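Local atomic coordinates of tRNA(Ile2) 2-agmatinylcytidine synthetase TiaS (Archaeoglobus fulgidus, PDB entry 5XOB), a protein that catalyses the ATP-dependent transfer of agmatine to the wobble cytidine of a minor isoleucine tRNA, changing its codon specificity from AUG to AUA. Residues A[35-47]-A[237-249]. Numbering follows the deposited sequence.
Sequences KVIGFPRLIRLNP and DRRMIFVTNHATD
Val243 O accepts the N-H of Leu42 at 2.9 Å and also receives a CA-H...O contact from Arg41 CA. This pairing joins parallel strands 39-44 and 239-244 in a mixed beta-sheet, where the TCKD and FLD domains of TiaS meet. A second backbone bond runs from Val243 N to Pro40 O at 3.1 Å, so Val243 is held by both its N-H and its carbonyl. The axes of the two strand segments cross at 53°, and only two residue pairs, Arg41 with Val243 and Leu42 with Thr244, are bridged.

Past them, the side chain of Asn245 takes over. Its OD1 accepts Arg44 N at 3.0 Å, and its ND2 donates to Arg44 O in a nearly straight bond (169°). The CG of Asn245 sits between the backbone N and the carbonyl carbon (chi1 67°), which lets the amide reach both groups. With alanine in place of Asn245, the N-H and carbonyl of Arg44 would probably lose both mates.

Next to this, Arg44 NE donates to His246 NE2 at 3.1 Å. The bond lies close to both the guanidinium and the imidazole planes, which are nearly coplanar. The Arg44 side chain lies about 6 Å from the bound magnesium ion. Leu42 CD1 approaches His246 CE1 obliquely.

On the same side of the sheet as Leu42, Phe242 CB packs on Leu42 CB, and Pro40 CG comes within 3.5 Å of Phe242 CD1. On the other side, Val243 CG2 touches the aliphatic part of Arg41, whose NH2 bonds to the carbonyls of Ala148 and Ala151. At the far end, Ile241 CG2 sits over the centre of the Phe39 ring, 4.2 Å from its centroid, in a CH-pi contact.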
loop_
_atom_site.group_PDB
_atom_site.type_symbol
_atom_site.label_atom_id
_atom_site.label_comp_id
_atom_site.label_asym_id
_atom_site.label_seq_id
_atom_site.Cartn_x
_atom_site.Cartn_y
_atom_site.Cartn_z
ATOM N N LYS A 35 29.850 -9.775 10.871
ATOM C CA LYS A 35 29.420 -9.131 9.640
ATOM C C LYS A 35 27.930 -9.369 9.446
ATOM O O LYS A 35 27.433 -10.459 9.731
ATOM C CB LYS A 35 30.199 -9.681 8.454
ATOM N N VAL A 36 27.233 -8.334 8.977
ATOM C CA VAL A 36 25.856 -8.460 8.491
ATOM C C VAL A 36 25.888 -9.039 7.069
ATOM O O VAL A 36 26.587 -8.519 6.190
ATOM C CB VAL A 36 25.120 -7.096 8.455
ATOM C CG1 VAL A 36 23.689 -7.265 7.948
ATOM C CG2 VAL A 36 25.121 -6.439 9.828
ATOM N N ILE A 37 25.119 -10.103 6.848
ATOM C CA ILE A 37 25.079 -10.784 5.556
ATOM C C ILE A 37 23.891 -10.298 4.717
ATOM O O ILE A 37 22.733 -10.386 5.141
ATOM C CB ILE A 37 25.023 -12.318 5.734
ATOM C CG1 ILE A 37 26.196 -12.784 6.603
ATOM C CG2 ILE A 37 25.052 -13.022 4.378
ATOM C CD1 ILE A 37 26.117 -14.234 7.025
ATOM N N GLY A 38 24.199 -9.784 3.528
ATOM C CA GLY A 38 23.181 -9.323 2.587
ATOM C C GLY A 38 22.599 -7.988 2.997
ATOM O O GLY A 38 23.210 -7.252 3.772
ATOM N N PHE A 39 21.417 -7.678 2.470
ATOM C CA PHE A 39 20.671 -6.491 2.885
ATOM C C PHE A 39 19.722 -6.830 4.035
ATOM O O PHE A 39 19.277 -7.976 4.165
ATOM C CB PHE A 39 19.886 -5.895 1.706
ATOM C CG PHE A 39 20.760 -5.283 0.646
ATOM C CD1 PHE A 39 20.712 -5.737 -0.667
ATOM C CD2 PHE A 39 21.653 -4.260 0.965
ATOM C CE1 PHE A 39 21.529 -5.179 -1.640
ATOM C CE2 PHE A 39 22.472 -3.702 -0.004
ATOM C CZ PHE A 39 22.410 -4.160 -1.309
ATOM N N PRO A 40 19.416 -5.834 4.880
ATOM C CA PRO A 40 18.371 -6.038 5.861
ATOM C C PRO A 40 17.031 -6.009 5.148
ATOM O O PRO A 40 16.954 -5.591 3.987
ATOM C CB PRO A 40 18.514 -4.826 6.773
ATOM C CG PRO A 40 18.977 -3.752 5.853
ATOM C CD PRO A 40 19.856 -4.428 4.835
ATOM N N ARG A 41 15.987 -6.442 5.838
ATOM C CA ARG A 41 14.668 -6.519 5.244
ATOM C C ARG A 41 13.722 -5.629 6.032
ATOM O O ARG A 41 13.829 -5.538 7.251
ATOM C CB ARG A 41 14.191 -7.970 5.217
ATOM C CG ARG A 41 15.291 -8.948 4.799
ATOM C CD ARG A 41 14.740 -10.277 4.310
ATOM N NE ARG A 41 13.854 -10.878 5.304
ATOM C CZ ARG A 41 12.910 -11.783 5.045
ATOM N NH1 ARG A 41 12.707 -12.223 3.809
ATOM N NH2 ARG A 41 12.155 -12.248 6.032
ATOM N N LEU A 42 12.836 -4.941 5.313
ATOM C CA LEU A 42 11.792 -4.113 5.904
ATOM C C LEU A 42 10.436 -4.725 5.549
ATOM O O LEU A 42 10.000 -4.668 4.398
ATOM C CB LEU A 42 11.874 -2.693 5.358
ATOM C CG LEU A 42 11.131 -1.572 6.093
ATOM C CD1 LEU A 42 10.838 -0.447 5.110
ATOM C CD2 LEU A 42 9.839 -2.003 6.779
ATOM N N ILE A 43 9.770 -5.289 6.554
ATOM C CA ILE A 43 8.533 -6.054 6.374
ATOM C C ILE A 43 7.324 -5.300 6.939
ATOM O O ILE A 43 7.168 -5.213 8.149
ATOM C CB ILE A 43 8.644 -7.422 7.092
ATOM C CG1 ILE A 43 9.889 -8.194 6.617
ATOM C CG2 ILE A 43 7.379 -8.249 6.907
ATOM C CD1 ILE A 43 9.952 -8.500 5.136
ATOM N N ARG A 44 6.474 -4.766 6.063
ATOM C CA ARG A 44 5.205 -4.160 6.492
ATOM C C ARG A 44 4.151 -5.221 6.825
ATOM O O ARG A 44 3.979 -6.200 6.094
ATOM C CB ARG A 44 4.640 -3.236 5.414
ATOM C CG ARG A 44 5.514 -2.046 5.089
ATOM C CD ARG A 44 5.480 -0.980 6.176
ATOM N NE ARG A 44 6.344 0.144 5.816
ATOM C CZ ARG A 44 6.637 1.179 6.597
ATOM N NH1 ARG A 44 6.148 1.268 7.826
ATOM N NH2 ARG A 44 7.444 2.133 6.134
ATOM N N LEU A 45 3.426 -5.000 7.915
ATOM C CA LEU A 45 2.447 -5.963 8.403
ATOM C C LEU A 45 1.040 -5.464 8.122
ATOM O O LEU A 45 0.869 -4.464 7.423
ATOM C CB LEU A 45 2.655 -6.202 9.896
ATOM C CG LEU A 45 4.107 -6.477 10.293
ATOM C CD1 LEU A 45 4.199 -6.577 11.803
ATOM C CD2 LEU A 45 4.655 -7.736 9.636
ATOM N N ASN A 46 0.040 -6.179 8.640
ATOM C CA ASN A 46 -1.354 -5.806 8.438
ATOM C C ASN A 46 -1.512 -4.300 8.594
ATOM O O ASN A 46 -1.372 -3.771 9.694
ATOM C CB ASN A 46 -2.259 -6.540 9.427
ATOM C CG ASN A 46 -3.728 -6.394 9.085
ATOM O OD1 ASN A 46 -4.132 -5.441 8.429
ATOM N ND2 ASN A 46 -4.533 -7.349 9.526
ATOM N N PRO A 47 -1.793 -3.599 7.491
ATOM C CA PRO A 47 -1.852 -2.144 7.543
ATOM C C PRO A 47 -3.133 -1.586 8.167
ATOM O O PRO A 47 -3.302 -0.369 8.209
ATOM C CB PRO A 47 -1.766 -1.749 6.066
ATOM C CG PRO A 47 -2.416 -2.875 5.352
ATOM C CD PRO A 47 -2.073 -4.110 6.138
ATOM N N ASP A 237 23.081 11.607 6.531
ATOM C CA ASP A 237 23.940 11.024 7.541
ATOM C C ASP A 237 24.049 9.535 7.215
ATOM O O ASP A 237 24.914 9.138 6.431
ATOM C CB ASP A 237 23.334 11.306 8.924
ATOM C CG ASP A 237 24.136 10.725 10.061
ATOM O OD1 ASP A 237 25.349 10.466 9.871
ATOM O OD2 ASP A 237 23.533 10.535 11.147
ATOM N N ARG A 238 23.143 8.725 7.764
ATOM C CA ARG A 238 23.117 7.288 7.504
ATOM C C ARG A 238 22.294 7.018 6.230
ATOM O O ARG A 238 21.455 7.838 5.831
ATOM C CB ARG A 238 22.515 6.526 8.701
ATOM C CG ARG A 238 22.986 6.936 10.099
ATOM C CD ARG A 238 24.402 6.477 10.405
ATOM N NE ARG A 238 24.616 6.287 11.843
ATOM C CZ ARG A 238 25.067 7.215 12.691
ATOM N NH1 ARG A 238 25.372 8.439 12.277
ATOM N NH2 ARG A 238 25.217 6.917 13.975
ATOM N N ARG A 239 22.548 5.873 5.599
ATOM C CA ARG A 239 21.831 5.448 4.391
ATOM C C ARG A 239 21.749 3.915 4.379
ATOM O O ARG A 239 22.701 3.229 4.771
ATOM C CB ARG A 239 22.539 5.963 3.126
ATOM C CG ARG A 239 23.990 5.496 3.021
ATOM C CD ARG A 239 24.823 6.159 1.923
ATOM N NE ARG A 239 24.803 7.627 1.918
ATOM C CZ ARG A 239 25.272 8.414 2.886
ATOM N NH1 ARG A 239 25.787 7.908 4.005
ATOM N NH2 ARG A 239 25.204 9.732 2.744
ATOM N N MET A 240 20.619 3.376 3.939
ATOM C CA MET A 240 20.459 1.930 3.904
ATOM C C MET A 240 19.438 1.507 2.860
ATOM O O MET A 240 18.430 2.180 2.637
ATOM C CB MET A 240 20.059 1.406 5.291
ATOM C CG MET A 240 20.048 -0.113 5.444
ATOM S SD MET A 240 21.627 -0.931 5.117
ATOM C CE MET A 240 22.657 -0.135 6.343
ATOM N N ILE A 241 19.743 0.389 2.216
ATOM C CA ILE A 241 18.857 -0.258 1.275
ATOM C C ILE A 241 18.277 -1.499 1.946
ATOM O O ILE A 241 19.019 -2.337 2.460
ATOM C CB ILE A 241 19.618 -0.667 0.003
ATOM C CG1 ILE A 241 19.931 0.586 -0.825
ATOM C CG2 ILE A 241 18.811 -1.669 -0.815
ATOM C CD1 ILE A 241 20.770 0.332 -2.059
ATOM N N PHE A 242 16.947 -1.592 1.931
ATOM C CA PHE A 242 16.213 -2.743 2.443
ATOM C C PHE A 242 15.483 -3.438 1.313
ATOM O O PHE A 242 14.900 -2.779 0.450
ATOM C CB PHE A 242 15.155 -2.291 3.434
ATOM C CG PHE A 242 15.700 -1.540 4.591
ATOM C CD1 PHE A 242 15.882 -2.167 5.808
ATOM C CD2 PHE A 242 16.033 -0.197 4.468
ATOM C CE1 PHE A 242 16.393 -1.473 6.891
ATOM C CE2 PHE A 242 16.543 0.510 5.547
ATOM C CZ PHE A 242 16.721 -0.131 6.761
ATOM N N VAL A 243 15.498 -4.764 1.327
ATOM C CA VAL A 243 14.552 -5.517 0.519
ATOM C C VAL A 243 13.233 -5.502 1.295
ATOM O O VAL A 243 13.205 -5.731 2.509
ATOM C CB VAL A 243 15.012 -6.960 0.220
ATOM C CG1 VAL A 243 16.421 -6.965 -0.358
ATOM C CG2 VAL A 243 14.951 -7.829 1.462
ATOM N N THR A 244 12.149 -5.203 0.592
ATOM C CA THR A 244 10.876 -4.900 1.237
ATOM C C THR A 244 9.765 -5.711 0.599
ATOM O O THR A 244 9.917 -6.216 -0.513
ATOM C CB THR A 244 10.518 -3.400 1.101
ATOM O OG1 THR A 244 10.114 -3.122 -0.245
ATOM C CG2 THR A 244 11.707 -2.514 1.449
ATOM N N ASN A 245 8.646 -5.830 1.310
ATOM C CA ASN A 245 7.415 -6.339 0.702
ATOM C C ASN A 245 6.479 -5.204 0.267
ATOM O O ASN A 245 5.293 -5.420 0.021
ATOM C CB ASN A 245 6.706 -7.346 1.619
ATOM C CG ASN A 245 6.172 -6.721 2.885
ATOM O OD1 ASN A 245 6.411 -5.544 3.170
ATOM N ND2 ASN A 245 5.444 -7.513 3.660
ATOM N N HIS A 246 7.025 -4.000 0.156
ATOM C CA HIS A 246 6.290 -2.886 -0.433
ATOM C C HIS A 246 5.900 -3.174 -1.852
ATOM O O HIS A 246 6.662 -3.789 -2.592
ATOM C CB HIS A 246 7.147 -1.636 -0.464
ATOM C CG HIS A 246 7.423 -1.078 0.885
ATOM N ND1 HIS A 246 8.571 -0.379 1.186
ATOM C CD2 HIS A 246 6.704 -1.139 2.026
ATOM C CE1 HIS A 246 8.534 -0.015 2.455
ATOM N NE2 HIS A 246 7.414 -0.467 2.985
ATOM N N ALA A 247 4.724 -2.696 -2.236
ATOM C CA ALA A 247 4.272 -2.751 -3.624
ATOM C C ALA A 247 4.098 -4.178 -4.162
ATOM O O ALA A 247 4.335 -4.437 -5.342
ATOM C CB ALA A 247 5.221 -1.943 -4.509
ATOM N N THR A 248 3.656 -5.094 -3.304
ATOM C CA THR A 248 3.472 -6.495 -3.688
ATOM C C THR A 248 2.043 -7.033 -3.532
ATOM O O THR A 248 1.780 -8.170 -3.926
ATOM C CB THR A 248 4.378 -7.407 -2.840
ATOM O OG1 THR A 248 4.132 -7.162 -1.452
ATOM C CG2 THR A 248 5.851 -7.153 -3.145
ATOM N N ASP A 249 1.136 -6.238 -2.954
ATOM C CA ASP A 249 -0.217 -6.698 -2.593
ATOM C C ASP A 249 -0.168 -7.941 -1.715
ATOM O O ASP A 249 -1.077 -8.765 -1.757
ATOM C CB ASP A 249 -1.062 -7.016 -3.844
ATOM C CG ASP A 249 -1.721 -5.786 -4.465
ATOM O OD1 ASP A 249 -1.727 -4.691 -3.861
ATOM O OD2 ASP A 249 -2.253 -5.926 -5.589
#